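Local coordinates for glycerol-3-phosphate dehydrogenase [NAD(+)] (Dunaliella salina, PDB 6IUY), which probably reduces dihydroxyacetone phosphate to sn-glycerol 3-phosphate with NADH and, through a fused phosphatase domain, enables its direct conversion to glycerol, at residues S182-R194 with S209-D222. Sequence-based numbering, arbitrary orientation.
Sequences SHFKSRAIERIRR and SDLEAMQGSPDGAD
Glu212 OE2 is gripped by two donors: Ser186 OG, 2.7 Å away on its syn lone pair, and His183 ND1, which approaches from above the carboxylate plane at 3.2 Å while the oxygen lies in the plane of the imidazole. Glu212 OE1 accepts from the backbone N of Ser186 at 3.1 Å. Three bonds thus fix the rotation of a carboxylate set over the first turn of helix 184-194, where His183 is the N-cap residue and the helix dipole would probably stabilise a negative charge. Glu212 gets there by a bend at chi2 (-82°) that turns its end back toward Ser186. One turn further along, Ser217 OG donates to Glu190 OE2.

Helices 184-194 and 209-215 cross at -48° and lie side by side on one face of the parallel sheet of the haloacid dehalogenase-like domain, consistent with the Rossmann-like core of that family. Lys185, its chain extended beyond CG, sits as a knob in the hole formed by Ser209, Asp210, Glu212 and Ala213. Its NZ makes a salt bridge to Asp210 OD1 at 2.6 Å and a second to Asp41, a magnesium ligand, so the ammonium is held between two acids and ties the helix pair to the metal site. Between the polar ends, Ile189 packs CD1 against the CB atoms of Ala213 and Ala221.

At the far end the Arg193 guanidinium turns its edge to the 219-222 loop: NE bonds Asp219 O at 3.0 Å, and NH2 reaches both Gly220 O (2.8 Å) and Asp222 OD2. A leucine in its place would probably leave both carbonyls without these donors and Asp222 without its cationic mate. Asp222 OD2 also accepts from Ile201 N, at the start of strand 201-205.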
# COMPACT_ATOMS: atom_id res chain seq x y z
N SER A 182 43.51 -11.11 31.47
CA SER A 182 42.68 -9.92 31.63
C SER A 182 41.18 -10.27 31.48
O SER A 182 40.73 -11.32 31.94
CB SER A 182 43.09 -8.85 30.61
OG SER A 182 42.91 -9.29 29.27
N HIS A 183 40.43 -9.38 30.83
CA HIS A 183 38.98 -9.55 30.69
C HIS A 183 38.54 -9.73 29.24
O HIS A 183 37.72 -8.96 28.74
CB HIS A 183 38.25 -8.35 31.28
CG HIS A 183 38.72 -7.95 32.64
ND1 HIS A 183 38.23 -8.52 33.80
CD2 HIS A 183 39.63 -7.03 33.04
CE1 HIS A 183 38.82 -7.97 34.84
NE2 HIS A 183 39.68 -7.06 34.41
N PHE A 184 39.08 -10.73 28.55
CA PHE A 184 38.85 -10.85 27.11
C PHE A 184 37.41 -11.27 26.78
O PHE A 184 36.81 -10.75 25.84
CB PHE A 184 39.83 -11.85 26.50
CG PHE A 184 39.65 -12.04 25.01
CD1 PHE A 184 40.21 -11.15 24.11
CD2 PHE A 184 38.94 -13.11 24.50
CE1 PHE A 184 40.06 -11.32 22.74
CE2 PHE A 184 38.78 -13.29 23.14
CZ PHE A 184 39.34 -12.39 22.26
N LYS A 185 36.88 -12.21 27.56
CA LYS A 185 35.62 -12.83 27.21
C LYS A 185 34.42 -12.02 27.71
O LYS A 185 33.39 -11.95 27.04
CB LYS A 185 35.58 -14.27 27.75
CG LYS A 185 36.56 -15.18 27.00
CD LYS A 185 36.42 -16.64 27.34
CE LYS A 185 37.36 -17.44 26.47
NZ LYS A 185 37.20 -18.91 26.59
N SER A 186 34.56 -11.40 28.87
CA SER A 186 33.50 -10.53 29.35
C SER A 186 33.39 -9.32 28.42
O SER A 186 32.29 -8.86 28.15
CB SER A 186 33.75 -10.08 30.80
OG SER A 186 34.68 -9.01 30.87
N ARG A 187 34.52 -8.83 27.92
CA ARG A 187 34.51 -7.69 27.00
C ARG A 187 33.90 -8.07 25.65
O ARG A 187 33.12 -7.30 25.08
CB ARG A 187 35.93 -7.13 26.82
CG ARG A 187 36.38 -6.29 28.02
CD ARG A 187 37.79 -5.70 27.87
NE ARG A 187 38.19 -4.99 29.09
CZ ARG A 187 39.25 -4.18 29.20
NH1 ARG A 187 40.03 -3.95 28.15
NH2 ARG A 187 39.51 -3.59 30.36
N ALA A 188 34.24 -9.25 25.14
CA ALA A 188 33.63 -9.76 23.92
C ALA A 188 32.12 -9.92 24.08
O ALA A 188 31.38 -9.73 23.13
CB ALA A 188 34.25 -11.09 23.53
N ILE A 189 31.66 -10.28 25.28
CA ILE A 189 30.23 -10.40 25.50
C ILE A 189 29.59 -9.01 25.55
O ILE A 189 28.48 -8.83 25.07
CB ILE A 189 29.91 -11.19 26.79
CG1 ILE A 189 29.90 -12.69 26.47
CG2 ILE A 189 28.56 -10.81 27.34
CD1 ILE A 189 29.42 -13.55 27.60
N GLU A 190 30.32 -8.04 26.08
CA GLU A 190 29.84 -6.65 26.12
C GLU A 190 29.67 -6.04 24.73
O GLU A 190 28.78 -5.21 24.51
CB GLU A 190 30.80 -5.78 26.93
CG GLU A 190 30.49 -5.71 28.41
CD GLU A 190 31.62 -5.08 29.21
OE1 GLU A 190 32.69 -4.81 28.63
OE2 GLU A 190 31.43 -4.86 30.43
N ARG A 191 30.52 -6.45 23.80
CA ARG A 191 30.47 -5.94 22.44
C ARG A 191 29.29 -6.55 21.70
O ARG A 191 28.59 -5.87 20.94
CB ARG A 191 31.77 -6.23 21.71
CG ARG A 191 32.96 -5.54 22.33
CD ARG A 191 33.81 -4.91 21.24
NE ARG A 191 34.71 -5.87 20.63
CZ ARG A 191 34.95 -5.94 19.33
NH1 ARG A 191 34.33 -5.11 18.50
NH2 ARG A 191 35.79 -6.86 18.86
N ILE A 192 29.08 -7.85 21.94
CA ILE A 192 27.93 -8.58 21.42
C ILE A 192 26.61 -7.94 21.88
O ILE A 192 25.68 -7.79 21.09
CB ILE A 192 27.97 -10.07 21.85
CG1 ILE A 192 28.99 -10.85 21.01
CG2 ILE A 192 26.61 -10.71 21.74
CD1 ILE A 192 29.27 -12.24 21.53
N ARG A 193 26.55 -7.55 23.15
CA ARG A 193 25.34 -7.00 23.72
C ARG A 193 25.01 -5.64 23.11
O ARG A 193 23.84 -5.27 23.01
CB ARG A 193 25.49 -6.88 25.24
CG ARG A 193 24.19 -6.67 25.98
CD ARG A 193 24.41 -6.51 27.50
NE ARG A 193 24.73 -7.78 28.15
CZ ARG A 193 23.83 -8.73 28.37
NH1 ARG A 193 22.57 -8.55 28.00
NH2 ARG A 193 24.19 -9.87 28.96
N ARG A 194 26.04 -4.90 22.70
CA ARG A 194 25.84 -3.56 22.13
C ARG A 194 25.50 -3.62 20.65
O ARG A 194 25.02 -2.66 20.07
CB ARG A 194 27.09 -2.70 22.28
CG ARG A 194 27.65 -2.56 23.67
CD ARG A 194 29.04 -1.93 23.56
NE ARG A 194 28.99 -0.62 22.91
CZ ARG A 194 29.43 0.50 23.49
NH1 ARG A 194 29.96 0.45 24.70
NH2 ARG A 194 29.34 1.66 22.85
N SER A 209 38.71 -18.24 32.26
CA SER A 209 38.39 -17.19 31.30
C SER A 209 36.88 -17.17 31.04
O SER A 209 36.31 -16.12 30.74
CB SER A 209 39.16 -17.39 29.99
OG SER A 209 38.90 -18.67 29.43
N ASP A 210 36.25 -18.34 31.16
CA ASP A 210 34.82 -18.49 30.88
C ASP A 210 33.97 -17.98 32.04
O ASP A 210 32.95 -17.31 31.84
CB ASP A 210 34.51 -19.95 30.58
CG ASP A 210 35.43 -20.53 29.51
OD1 ASP A 210 35.59 -19.88 28.45
OD2 ASP A 210 35.98 -21.63 29.72
N LEU A 211 34.40 -18.31 33.25
CA LEU A 211 33.79 -17.77 34.45
C LEU A 211 33.87 -16.27 34.43
O LEU A 211 32.95 -15.56 34.84
CB LEU A 211 34.48 -18.31 35.70
CG LEU A 211 34.03 -17.67 37.01
CD1 LEU A 211 32.58 -18.04 37.28
CD2 LEU A 211 34.93 -18.12 38.15
N GLU A 212 35.01 -15.77 33.95
CA GLU A 212 35.25 -14.34 33.87
C GLU A 212 34.19 -13.67 32.99
O GLU A 212 33.77 -12.54 33.28
CB GLU A 212 36.66 -14.07 33.33
CG GLU A 212 37.09 -12.62 33.41
CD GLU A 212 36.57 -11.77 32.27
OE1 GLU A 212 36.62 -12.23 31.10
OE2 GLU A 212 36.11 -10.64 32.55
N ALA A 213 33.76 -14.36 31.93
CA ALA A 213 32.76 -13.83 31.00
C ALA A 213 31.54 -13.29 31.72
O ALA A 213 30.95 -12.32 31.28
CB ALA A 213 32.34 -14.90 30.01
N MET A 214 31.17 -13.90 32.85
CA MET A 214 30.05 -13.43 33.67
C MET A 214 30.46 -12.48 34.80
O MET A 214 29.85 -11.43 34.99
CB MET A 214 29.30 -14.60 34.29
CG MET A 214 28.28 -14.09 35.32
SD MET A 214 27.59 -15.32 36.44
CE MET A 214 26.78 -14.27 37.65
N GLN A 215 31.48 -12.88 35.56
CA GLN A 215 31.91 -12.15 36.76
C GLN A 215 32.57 -10.80 36.49
O GLN A 215 32.40 -9.86 37.27
CB GLN A 215 32.87 -13.01 37.58
CG GLN A 215 32.25 -14.23 38.25
CD GLN A 215 33.30 -15.14 38.83
OE1 GLN A 215 34.50 -14.91 38.66
NE2 GLN A 215 32.87 -16.19 39.52
N GLY A 216 33.35 -10.71 35.42
CA GLY A 216 33.95 -9.44 35.03
C GLY A 216 32.88 -8.57 34.39
O GLY A 216 32.34 -8.91 33.35
N SER A 217 32.55 -7.46 35.03
CA SER A 217 31.55 -6.53 34.49
C SER A 217 30.12 -7.06 34.54
O SER A 217 29.89 -8.27 34.46
CB SER A 217 31.89 -6.15 33.04
OG SER A 217 30.99 -6.74 32.12
N PRO A 218 29.16 -6.14 34.68
CA PRO A 218 27.73 -6.40 34.78
C PRO A 218 27.05 -6.65 33.43
O PRO A 218 26.00 -7.28 33.38
CB PRO A 218 27.19 -5.12 35.42
CG PRO A 218 28.12 -4.05 34.93
CD PRO A 218 29.48 -4.70 34.82
N ASP A 219 27.64 -6.16 32.34
CA ASP A 219 27.06 -6.37 31.02
C ASP A 219 27.61 -7.64 30.40
O ASP A 219 27.49 -7.86 29.19
CB ASP A 219 27.31 -5.15 30.11
CG ASP A 219 26.73 -3.85 30.68
OD1 ASP A 219 25.88 -3.90 31.60
OD2 ASP A 219 27.14 -2.77 30.20
N GLY A 220 28.23 -8.48 31.22
CA GLY A 220 28.74 -9.77 30.76
C GLY A 220 27.65 -10.82 30.61
O GLY A 220 26.47 -10.49 30.49
N ALA A 221 28.04 -12.09 30.60
CA ALA A 221 27.06 -13.17 30.46
C ALA A 221 26.07 -13.16 31.62
O ALA A 221 26.40 -12.74 32.73
CB ALA A 221 27.76 -14.52 30.36
N ASP A 222 24.85 -13.62 31.35
CA ASP A 222 23.80 -13.63 32.37
C ASP A 222 23.89 -14.92 33.16
O ASP A 222 23.41 -15.01 34.28
CB ASP A 222 22.43 -13.45 31.74
CG ASP A 222 22.26 -12.08 31.12
OD1 ASP A 222 22.16 -11.10 31.89
OD2 ASP A 222 22.24 -11.96 29.87